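Local coordinates for protein putative thioesterase II (Thermobifida fusca, PDB 3BBJ) that probably hydrolyses acyl-CoA or related acyl thioesters, as expected of a double hotdog thioesterase, although its natural substrate is not established, at residues Ala125-Arg133 / Pro172-Leu180; Ser187-Ala198 / Trp222-Leu233. One frame throughout, in Å; residues are numbered along the deposited sequence.

Contact 1 (Ala125-Arg133 / Pro172-Leu180); sequences AIPPQHQCR and PELCGYVDL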
loop_
_atom_site.group_PDB
_atom_site.type_symbol
_atom_site.label_atom_id
_atom_site.label_comp_id
_atom_site.label_asym_id
_atom_site.label_seq_id
_atom_site.Cartn_x
_atom_site.Cartn_y
_atom_site.Cartn_z
ATOM N N ALA A 125 -14.955 5.248 -17.142
ATOM C CA ALA A 125 -15.475 6.400 -17.879
ATOM C C ALA A 125 -15.431 7.667 -17.028
ATOM O O ALA A 125 -16.069 7.739 -15.974
ATOM C CB ALA A 125 -16.900 6.139 -18.346
ATOM N N ILE A 126 -14.644 8.640 -17.486
ATOM C CA ILE A 126 -14.567 9.963 -16.869
ATOM C C ILE A 126 -14.872 10.991 -17.957
ATOM O O ILE A 126 -14.319 10.899 -19.052
ATOM C CB ILE A 126 -13.180 10.270 -16.269
ATOM C CG1 ILE A 126 -12.776 9.188 -15.256
ATOM C CG2 ILE A 126 -13.194 11.639 -15.613
ATOM C CD1 ILE A 126 -11.542 9.528 -14.440
ATOM N N PRO A 127 -15.770 11.958 -17.672
ATOM C CA PRO A 127 -16.091 12.986 -18.648
ATOM C C PRO A 127 -14.856 13.762 -19.078
ATOM O O PRO A 127 -13.922 13.889 -18.293
ATOM C CB PRO A 127 -17.023 13.918 -17.883
ATOM C CG PRO A 127 -17.572 13.116 -16.780
ATOM C CD PRO A 127 -16.540 12.122 -16.426
ATOM N N PRO A 128 -14.842 14.276 -20.318
ATOM C CA PRO A 128 -13.708 15.109 -20.746
ATOM C C PRO A 128 -13.456 16.286 -19.810
ATOM O O PRO A 128 -14.381 16.772 -19.153
ATOM C CB PRO A 128 -14.138 15.610 -22.125
ATOM C CG PRO A 128 -15.130 14.609 -22.608
ATOM C CD PRO A 128 -15.838 14.096 -21.390
ATOM N N GLN A 129 -12.204 16.727 -19.753
ATOM C CA GLN A 129 -11.808 17.828 -18.888
ATOM C C GLN A 129 -12.661 19.091 -19.116
ATOM O O GLN A 129 -12.960 19.818 -18.164
ATOM C CB GLN A 129 -10.327 18.151 -19.096
ATOM C CG GLN A 129 -9.728 19.058 -18.028
ATOM C CD GLN A 129 -8.246 19.262 -18.206
ATOM O OE1 GLN A 129 -7.712 19.018 -19.276
ATOM N NE2 GLN A 129 -7.570 19.711 -17.154
ATOM N N HIS A 130 -13.056 19.339 -20.366
ATOM C CA HIS A 130 -13.852 20.522 -20.696
ATOM C C HIS A 130 -15.272 20.460 -20.120
ATOM O O HIS A 130 -15.874 21.497 -19.858
ATOM C CB HIS A 130 -13.863 20.788 -22.213
ATOM C CG HIS A 130 -14.738 19.861 -23.007
ATOM N ND1 HIS A 130 -14.233 18.810 -23.746
ATOM C CD2 HIS A 130 -16.079 19.854 -23.213
ATOM C CE1 HIS A 130 -15.226 18.187 -24.359
ATOM N NE2 HIS A 130 -16.356 18.798 -24.049
ATOM N N GLN A 131 -15.802 19.252 -19.911
ATOM C CA GLN A 131 -17.125 19.097 -19.280
ATOM C C GLN A 131 -17.043 19.128 -17.754
ATOM O O GLN A 131 -18.070 19.145 -17.080
ATOM C CB GLN A 131 -17.803 17.797 -19.722
ATOM C CG GLN A 131 -18.253 17.783 -21.178
ATOM C CD GLN A 131 -18.856 16.445 -21.585
ATOM O OE1 GLN A 131 -19.588 15.812 -20.812
ATOM N NE2 GLN A 131 -18.539 15.999 -22.798
ATOM N N CYS A 132 -15.824 19.132 -17.218
ATOM C CA CYS A 132 -15.599 19.123 -15.771
ATOM C C CYS A 132 -15.620 20.533 -15.202
ATOM O O CYS A 132 -15.470 21.518 -15.931
ATOM C CB CYS A 132 -14.265 18.446 -15.422
ATOM S SG CYS A 132 -14.231 16.681 -15.754
ATOM N N ARG A 133 -15.761 20.599 -13.883
ATOM C CA ARG A 133 -15.954 21.843 -13.173
ATOM C C ARG A 133 -14.892 22.085 -12.101
ATOM O O ARG A 133 -14.609 21.224 -11.275
ATOM C CB ARG A 133 -17.348 21.819 -12.553
ATOM C CG ARG A 133 -17.821 23.149 -12.016
ATOM C CD ARG A 133 -19.326 23.126 -11.806
ATOM N NE ARG A 133 -19.784 24.210 -10.942
ATOM C CZ ARG A 133 -21.055 24.408 -10.602
ATOM N NH1 ARG A 133 -22.013 23.602 -11.059
ATOM N NH2 ARG A 133 -21.370 25.420 -9.798
ATOM N N PRO A 172 -18.999 6.590 -2.120
ATOM C CA PRO A 172 -17.967 7.611 -2.142
ATOM C C PRO A 172 -17.042 7.449 -3.339
ATOM O O PRO A 172 -16.322 6.465 -3.424
ATOM C CB PRO A 172 -17.194 7.344 -0.847
ATOM C CG PRO A 172 -17.364 5.894 -0.598
ATOM C CD PRO A 172 -18.716 5.551 -1.116
ATOM N N GLU A 173 -17.083 8.406 -4.258
ATOM C CA GLU A 173 -16.263 8.357 -5.447
ATOM C C GLU A 173 -16.027 9.759 -6.013
ATOM O O GLU A 173 -16.963 10.531 -6.190
ATOM C CB GLU A 173 -16.946 7.471 -6.490
ATOM C CG GLU A 173 -16.200 7.373 -7.838
ATOM C CD GLU A 173 -16.790 6.330 -8.796
ATOM O OE1 GLU A 173 -16.968 5.159 -8.369
ATOM O OE2 GLU A 173 -17.039 6.680 -9.982
ATOM N N LEU A 174 -14.775 10.101 -6.284
ATOM C CA LEU A 174 -14.481 11.363 -6.948
ATOM C C LEU A 174 -13.669 11.063 -8.186
ATOM O O LEU A 174 -12.908 10.108 -8.211
ATOM C CB LEU A 174 -13.719 12.334 -6.033
ATOM C CG LEU A 174 -14.467 12.819 -4.789
ATOM C CD1 LEU A 174 -13.506 13.407 -3.752
ATOM C CD2 LEU A 174 -15.538 13.828 -5.171
ATOM N N CYS A 175 -13.864 11.858 -9.225
ATOM C CA CYS A 175 -13.035 11.743 -10.412
ATOM C C CYS A 175 -12.965 13.051 -11.180
ATOM O O CYS A 175 -13.717 14.006 -10.940
ATOM C CB CYS A 175 -13.510 10.614 -11.318
ATOM S SG CYS A 175 -15.116 10.889 -12.011
ATOM N N GLY A 176 -12.029 13.098 -12.105
ATOM C CA GLY A 176 -11.794 14.301 -12.840
ATOM C C GLY A 176 -10.346 14.356 -13.247
ATOM O O GLY A 176 -9.731 13.327 -13.498
ATOM N N TYR A 177 -9.816 15.573 -13.321
ATOM C CA TYR A 177 -8.452 15.813 -13.758
ATOM C C TYR A 177 -7.701 16.659 -12.736
ATOM O O TYR A 177 -8.284 17.522 -12.079
ATOM C CB TYR A 177 -8.478 16.486 -15.139
ATOM C CG TYR A 177 -9.233 15.654 -16.147
ATOM C CD1 TYR A 177 -10.624 15.645 -16.148
ATOM C CD2 TYR A 177 -8.564 14.839 -17.059
ATOM C CE1 TYR A 177 -11.338 14.870 -17.027
ATOM C CE2 TYR A 177 -9.269 14.045 -17.958
ATOM C CZ TYR A 177 -10.660 14.070 -17.940
ATOM O OH TYR A 177 -11.382 13.301 -18.818
ATOM N N VAL A 178 -6.411 16.389 -12.603
ATOM C CA VAL A 178 -5.555 17.123 -11.685
ATOM C C VAL A 178 -4.216 17.415 -12.318
ATOM O O VAL A 178 -3.709 16.623 -13.125
ATOM C CB VAL A 178 -5.303 16.339 -10.396
ATOM C CG1 VAL A 178 -4.638 14.921 -10.685
ATOM C CG2 VAL A 178 -4.485 17.177 -9.432
ATOM N N ASP A 179 -3.649 18.560 -11.948
ATOM C CA ASP A 179 -2.331 18.987 -12.422
ATOM C C ASP A 179 -1.866 20.116 -11.517
ATOM O O ASP A 179 -2.652 20.632 -10.715
ATOM C CB ASP A 179 -2.435 19.488 -13.875
ATOM C CG ASP A 179 -1.110 19.366 -14.655
ATOM O OD1 ASP A 179 -0.024 19.209 -14.039
ATOM O OD2 ASP A 179 -1.176 19.420 -15.907
ATOM N N LEU A 180 -0.599 20.485 -11.626
ATOM C CA LEU A 180 -0.088 21.697 -10.986
ATOM C C LEU A 180 -0.872 22.913 -11.511
ATOM O O LEU A 180 -1.333 22.921 -12.647
ATOM C CB LEU A 180 1.406 21.878 -11.284
ATOM C CG LEU A 180 2.356 20.811 -10.715
ATOM C CD1 LEU A 180 3.777 21.020 -11.221
ATOM C CD2 LEU A 180 2.306 20.852 -9.196
#
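Tyr177 reaches out of strand 173-180 into the loop 125-133, which curls round its ring. The one hydrogen bond between the two segments is at the end of this side chain. Tyr177 OH gives its proton to Pro127 O at 2.7 Å. The hydroxyl approaches from above the plane of the carbonyl, about 40° out of it. The bond joins the strand to the Pro127-Pro128 part of the loop.

The ring is also held by CH-pi and sulfur contacts. Gln129 CB lies over one face, 3.9 Å from the centroid of the Tyr177 ring and nearly on its normal. Gln129 CG is anti to the backbone N (chi1 -167°), and the extended chain runs back over the ring toward Tyr177 CB. Its amide plane is turned 26° from the ring plane. The amide end has its own partner, since Gln129 NE2 is hydrogen-bonded to Asp154. Cys132 SG comes to the ring at its edge, 3.6 Å from Tyr177 CE1, a sulfur-aromatic contact made in the ring plane.

Apolar packing completes the contact. Ile126 uses two branches. Ile126 CG2 approaches Tyr177 CE1 obliquely at 4.0 Å, and Ile126 CD1 rests on Cys175 CB at 3.8 Å. Gly176, between Cys175 and Tyr177, has no side chain, and Ile126 CG2 lies 4.0 Å from Gly176 N.

This is a surface contact in the C-terminal hotdog domain. Strand 173-180 runs antiparallel between strands 233-243 and 151-155. Tyr177 pairs through its backbone with Asp154, and Gly176 with Phe235. The loop leads into the short strand 133-134, which pairs with strand 151-155 and is the outermost strand on this side within the chain.

Contact 2 (Ser187-Ala198 / Trp222-Leu233); sequences SAKDPLAFLPLA and WHLRAIPEPGPL
Leu195 and Leu192 of helix 191-198 pack against the end of strand 217-224 and the loop that follows it. This is helix-on-sheet packing in the C-terminal hotdog domain. The helix runs nearly antiparallel to strand segment 222-224, at 160°, with the axes 10.1 Å apart.

Leu195 has the largest area buried here and spreads in three directions. Leu195 CB meets the indole of Trp222 at CH2, 3.7 Å away, with the two side chains at about a right angle. Leu195 CD1 presses on Leu224 CD1 at 3.3 Å and Leu195 CD2 on Leu233 CD1 at 3.4 Å, both short for carbon pairs. Leu233 CD1 also touches Phe194 CE2, so this one methyl joins two helix residues.

Leu192 leaves the helix alongside the interface, and its end then turns in. With CG anti to the carbonyl carbon (chi1 -68°), the branch swings in and Leu192 CD2 lies 3.6 Å from both Leu224 CD2 and Pro228 CD. Leu192 CD1 adds a looser contact with Ile227 CD1. His57 of strand 57-65 packs on Leu192, Leu224 and Ile227.

Pro191, in the first turn of the helix, fits between two loop prolines. Its CB meets Pro228 CG, and Pro191 CG lies 3.5 Å from Pro230 CA. Next to Pro230, a water makes the polar link. Ser187 OG is also hydrogen-bonded to Asp179. The water gives protons to Ser187 OG and Ala188 O and accepts one from Gly231 N at 2.9 Å.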
loop_
_atom_site.group_PDB
_atom_site.type_symbol
_atom_site.label_atom_id
_atom_site.label_comp_id
_atom_site.label_asym_id
_atom_site.label_seq_id
_atom_site.Cartn_x
_atom_site.Cartn_y
_atom_site.Cartn_z
ATOM N N SER A 187 1.242 23.148 -16.310
ATOM C CA SER A 187 1.454 21.706 -16.161
ATOM C C SER A 187 2.872 21.321 -15.759
ATOM O O SER A 187 3.840 21.940 -16.166
ATOM C CB SER A 187 1.129 20.977 -17.471
ATOM O OG SER A 187 1.163 19.574 -17.287
ATOM N N ALA A 188 2.970 20.261 -14.966
ATOM C CA ALA A 188 4.247 19.703 -14.534
ATOM C C ALA A 188 5.202 19.466 -15.709
ATOM O O ALA A 188 4.826 18.850 -16.724
ATOM C CB ALA A 188 4.003 18.362 -13.808
ATOM N N LYS A 189 6.441 19.939 -15.574
ATOM C CA LYS A 189 7.474 19.641 -16.583
ATOM C C LYS A 189 7.874 18.164 -16.524
ATOM O O LYS A 189 7.970 17.494 -17.562
ATOM C CB LYS A 189 8.731 20.517 -16.424
ATOM C CG LYS A 189 8.957 21.488 -17.575
ATOM C CD LYS A 189 7.994 22.682 -17.601
ATOM C CE LYS A 189 8.537 23.888 -16.833
ATOM N NZ LYS A 189 7.833 25.133 -17.261
ATOM N N ASP A 190 8.120 17.676 -15.307
ATOM C CA ASP A 190 8.424 16.271 -15.088
ATOM C C ASP A 190 7.277 15.590 -14.316
ATOM O O ASP A 190 7.248 15.601 -13.078
ATOM C CB ASP A 190 9.749 16.093 -14.347
ATOM C CG ASP A 190 10.121 14.618 -14.161
ATOM O OD1 ASP A 190 9.717 13.779 -15.010
ATOM O OD2 ASP A 190 10.814 14.295 -13.165
ATOM N N PRO A 191 6.332 14.981 -15.049
ATOM C CA PRO A 191 5.196 14.283 -14.454
ATOM C C PRO A 191 5.566 13.322 -13.327
ATOM O O PRO A 191 4.852 13.226 -12.333
ATOM C CB PRO A 191 4.634 13.461 -15.627
ATOM C CG PRO A 191 5.035 14.161 -16.825
ATOM C CD PRO A 191 6.296 14.921 -16.522
ATOM N N LEU A 192 6.677 12.622 -13.488
ATOM C CA LEU A 192 7.073 11.594 -12.532
ATOM C C LEU A 192 7.386 12.190 -11.190
ATOM O O LEU A 192 7.125 11.574 -10.152
ATOM C CB LEU A 192 8.277 10.824 -13.049
ATOM C CG LEU A 192 7.965 9.976 -14.277
ATOM C CD1 LEU A 192 9.262 9.649 -15.040
ATOM C CD2 LEU A 192 7.213 8.712 -13.839
ATOM N N ALA A 193 7.949 13.395 -11.219
ATOM C CA ALA A 193 8.287 14.129 -10.004
ATOM C C ALA A 193 7.021 14.548 -9.266
ATOM O O ALA A 193 7.013 14.654 -8.052
ATOM C CB ALA A 193 9.137 15.369 -10.359
ATOM N N PHE A 194 5.948 14.763 -10.026
ATOM C CA PHE A 194 4.670 15.295 -9.516
ATOM C C PHE A 194 3.702 14.215 -9.025
ATOM O O PHE A 194 2.802 14.504 -8.244
ATOM C CB PHE A 194 4.023 16.130 -10.632
ATOM C CG PHE A 194 2.565 16.484 -10.408
ATOM C CD1 PHE A 194 2.188 17.340 -9.388
ATOM C CD2 PHE A 194 1.585 16.018 -11.286
ATOM C CE1 PHE A 194 0.845 17.685 -9.204
ATOM C CE2 PHE A 194 0.234 16.358 -11.116
ATOM C CZ PHE A 194 -0.134 17.197 -10.074
ATOM N N LEU A 195 3.888 12.973 -9.473
ATOM C CA LEU A 195 2.996 11.876 -9.064
ATOM C C LEU A 195 2.844 11.752 -7.537
ATOM O O LEU A 195 1.721 11.652 -7.042
ATOM C CB LEU A 195 3.418 10.544 -9.712
ATOM C CG LEU A 195 3.195 10.445 -11.233
ATOM C CD1 LEU A 195 3.611 9.111 -11.785
ATOM C CD2 LEU A 195 1.733 10.706 -11.583
ATOM N N PRO A 196 3.957 11.786 -6.783
ATOM C CA PRO A 196 3.823 11.677 -5.315
ATOM C C PRO A 196 2.972 12.776 -4.668
ATOM O O PRO A 196 2.308 12.528 -3.635
ATOM C CB PRO A 196 5.271 11.707 -4.803
ATOM C CG PRO A 196 6.126 12.167 -5.969
ATOM C CD PRO A 196 5.362 11.885 -7.233
ATOM N N LEU A 197 2.967 13.976 -5.255
ATOM C CA LEU A 197 2.062 15.035 -4.792
ATOM C C LEU A 197 0.644 14.782 -5.293
ATOM O O LEU A 197 -0.328 14.908 -4.538
ATOM C CB LEU A 197 2.525 16.434 -5.249
ATOM C CG LEU A 197 1.580 17.621 -4.948
ATOM C CD1 LEU A 197 1.225 17.696 -3.485
ATOM C CD2 LEU A 197 2.183 18.935 -5.377
ATOM N N ALA A 198 0.534 14.441 -6.569
ATOM C CA ALA A 198 -0.757 14.178 -7.220
ATOM C C ALA A 198 -1.613 13.181 -6.454
ATOM O O ALA A 198 -2.790 13.410 -6.250
ATOM C CB ALA A 198 -0.531 13.698 -8.641
ATOM N N TRP A 222 2.221 3.865 -2.824
ATOM C CA TRP A 222 1.789 4.061 -4.196
ATOM C C TRP A 222 2.782 3.449 -5.210
ATOM O O TRP A 222 3.978 3.354 -4.972
ATOM C CB TRP A 222 1.502 5.545 -4.474
ATOM C CG TRP A 222 2.697 6.350 -4.797
ATOM C CD1 TRP A 222 3.494 7.009 -3.921
ATOM C CD2 TRP A 222 3.238 6.600 -6.098
ATOM N NE1 TRP A 222 4.503 7.650 -4.583
ATOM C CE2 TRP A 222 4.382 7.405 -5.923
ATOM C CE3 TRP A 222 2.877 6.212 -7.391
ATOM C CZ2 TRP A 222 5.167 7.836 -6.993
ATOM C CZ3 TRP A 222 3.651 6.634 -8.449
ATOM C CH2 TRP A 222 4.782 7.448 -8.247
ATOM N N HIS A 223 2.247 3.002 -6.330
ATOM C CA HIS A 223 3.038 2.303 -7.329
ATOM C C HIS A 223 2.991 2.998 -8.690
ATOM O O HIS A 223 1.919 3.391 -9.157
ATOM C CB HIS A 223 2.499 0.878 -7.480
ATOM C CG HIS A 223 2.436 0.116 -6.198
ATOM N ND1 HIS A 223 3.562 -0.229 -5.485
ATOM C CD2 HIS A 223 1.390 -0.403 -5.516
ATOM C CE1 HIS A 223 3.214 -0.914 -4.413
ATOM N NE2 HIS A 223 1.900 -1.031 -4.404
ATOM N N LEU A 224 4.153 3.118 -9.318
ATOM C CA LEU A 224 4.288 3.691 -10.658
ATOM C C LEU A 224 4.195 2.535 -11.631
ATOM O O LEU A 224 5.007 1.625 -11.546
ATOM C CB LEU A 224 5.649 4.360 -10.832
ATOM C CG LEU A 224 5.909 5.010 -12.193
ATOM C CD1 LEU A 224 4.910 6.141 -12.436
ATOM C CD2 LEU A 224 7.345 5.507 -12.270
ATOM N N ARG A 225 3.242 2.596 -12.568
ATOM C CA ARG A 225 2.936 1.485 -13.466
ATOM C C ARG A 225 3.336 1.667 -14.933
ATOM O O ARG A 225 3.492 0.685 -15.669
ATOM C CB ARG A 225 1.435 1.213 -13.404
ATOM C CG ARG A 225 0.897 0.878 -11.985
ATOM C CD ARG A 225 1.735 -0.169 -11.270
ATOM N NE ARG A 225 2.020 -1.336 -12.122
ATOM C CZ ARG A 225 1.172 -2.339 -12.365
ATOM N NH1 ARG A 225 -0.050 -2.354 -11.840
ATOM N NH2 ARG A 225 1.551 -3.345 -13.143
ATOM N N ALA A 226 3.440 2.924 -15.352
ATOM C CA ALA A 226 3.834 3.313 -16.704
ATOM C C ALA A 226 4.422 4.714 -16.603
ATOM O O ALA A 226 4.171 5.431 -15.628
ATOM C CB ALA A 226 2.631 3.331 -17.631
ATOM N N ILE A 227 5.231 5.082 -17.594
ATOM C CA ILE A 227 5.850 6.386 -17.661
ATOM C C ILE A 227 4.876 7.303 -18.395
ATOM O O ILE A 227 4.610 7.089 -19.578
ATOM C CB ILE A 227 7.180 6.329 -18.439
ATOM C CG1 ILE A 227 8.181 5.373 -17.753
ATOM C CG2 ILE A 227 7.764 7.732 -18.602
ATOM C CD1 ILE A 227 8.671 5.807 -16.367
ATOM N N PRO A 228 4.343 8.335 -17.705
ATOM C CA PRO A 228 3.374 9.189 -18.353
ATOM C C PRO A 228 4.031 10.279 -19.186
ATOM O O PRO A 228 5.152 10.728 -18.889
ATOM C CB PRO A 228 2.647 9.842 -17.179
ATOM C CG PRO A 228 3.682 9.972 -16.152
ATOM C CD PRO A 228 4.618 8.781 -16.328
ATOM N N GLU A 229 3.323 10.707 -20.224
ATOM C CA GLU A 229 3.753 11.873 -20.977
ATOM C C GLU A 229 3.178 13.078 -20.214
ATOM O O GLU A 229 2.159 12.944 -19.539
ATOM C CB GLU A 229 3.250 11.820 -22.430
ATOM C CG GLU A 229 4.248 12.335 -23.473
ATOM C CD GLU A 229 5.549 11.518 -23.533
ATOM O OE1 GLU A 229 5.477 10.307 -23.834
ATOM O OE2 GLU A 229 6.643 12.089 -23.307
ATOM N N PRO A 230 3.841 14.253 -20.297
ATOM C CA PRO A 230 3.330 15.446 -19.602
ATOM C C PRO A 230 1.872 15.780 -19.893
ATOM O O PRO A 230 1.343 15.408 -20.943
ATOM C CB PRO A 230 4.255 16.564 -20.095
ATOM C CG PRO A 230 5.541 15.871 -20.440
ATOM C CD PRO A 230 5.108 14.546 -21.008
ATOM N N GLY A 231 1.238 16.447 -18.930
ATOM C CA GLY A 231 -0.143 16.882 -19.055
ATOM C C GLY A 231 -0.968 16.501 -17.846
ATOM O O GLY A 231 -0.488 15.764 -16.961
ATOM N N PRO A 232 -2.225 16.984 -17.803
ATOM C CA PRO A 232 -3.073 16.725 -16.660
ATOM C C PRO A 232 -3.343 15.232 -16.505
ATOM O O PRO A 232 -3.438 14.501 -17.499
ATOM C CB PRO A 232 -4.364 17.482 -17.004
ATOM C CG PRO A 232 -4.356 17.629 -18.453
ATOM C CD PRO A 232 -2.923 17.786 -18.819
ATOM N N LEU A 233 -3.472 14.791 -15.263
ATOM C CA LEU A 233 -3.775 13.388 -14.985
ATOM C C LEU A 233 -5.250 13.233 -14.665
ATOM O O LEU A 233 -5.821 14.064 -13.957
ATOM C CB LEU A 233 -2.910 12.890 -13.829
ATOM C CG LEU A 233 -1.417 12.962 -14.175
ATOM C CD1 LEU A 233 -0.509 12.832 -12.958
ATOM C CD2 LEU A 233 -1.091 11.915 -15.220
HETATM O O HOH W 1 2.889 17.179 -16.618
#

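How the contacts relate
Contact 1 precedes contact 2 along the chain, and strand 173-180 is followed by helix 191-198. The centres of the two contacts are about 16 Å apart, yet the two touch directly. The backbone pairing of strand 173-180 with strand 233-243 joins them, with Val178 N 2.8 Å from Leu233 O. Asp179 provides a second link. Asp179 OD2 is 2.7 Å from Ser187 OG, probably hydrogen-bonded, and Asp179 OD1 makes a weak hydrogen bond with Ala188 N. Gln129 of contact 1 also packs on Pro232 of contact 2. Both contacts belong to the C-terminal hotdog domain. No bound ligand or assigned catalytic residue relates either one to an active site.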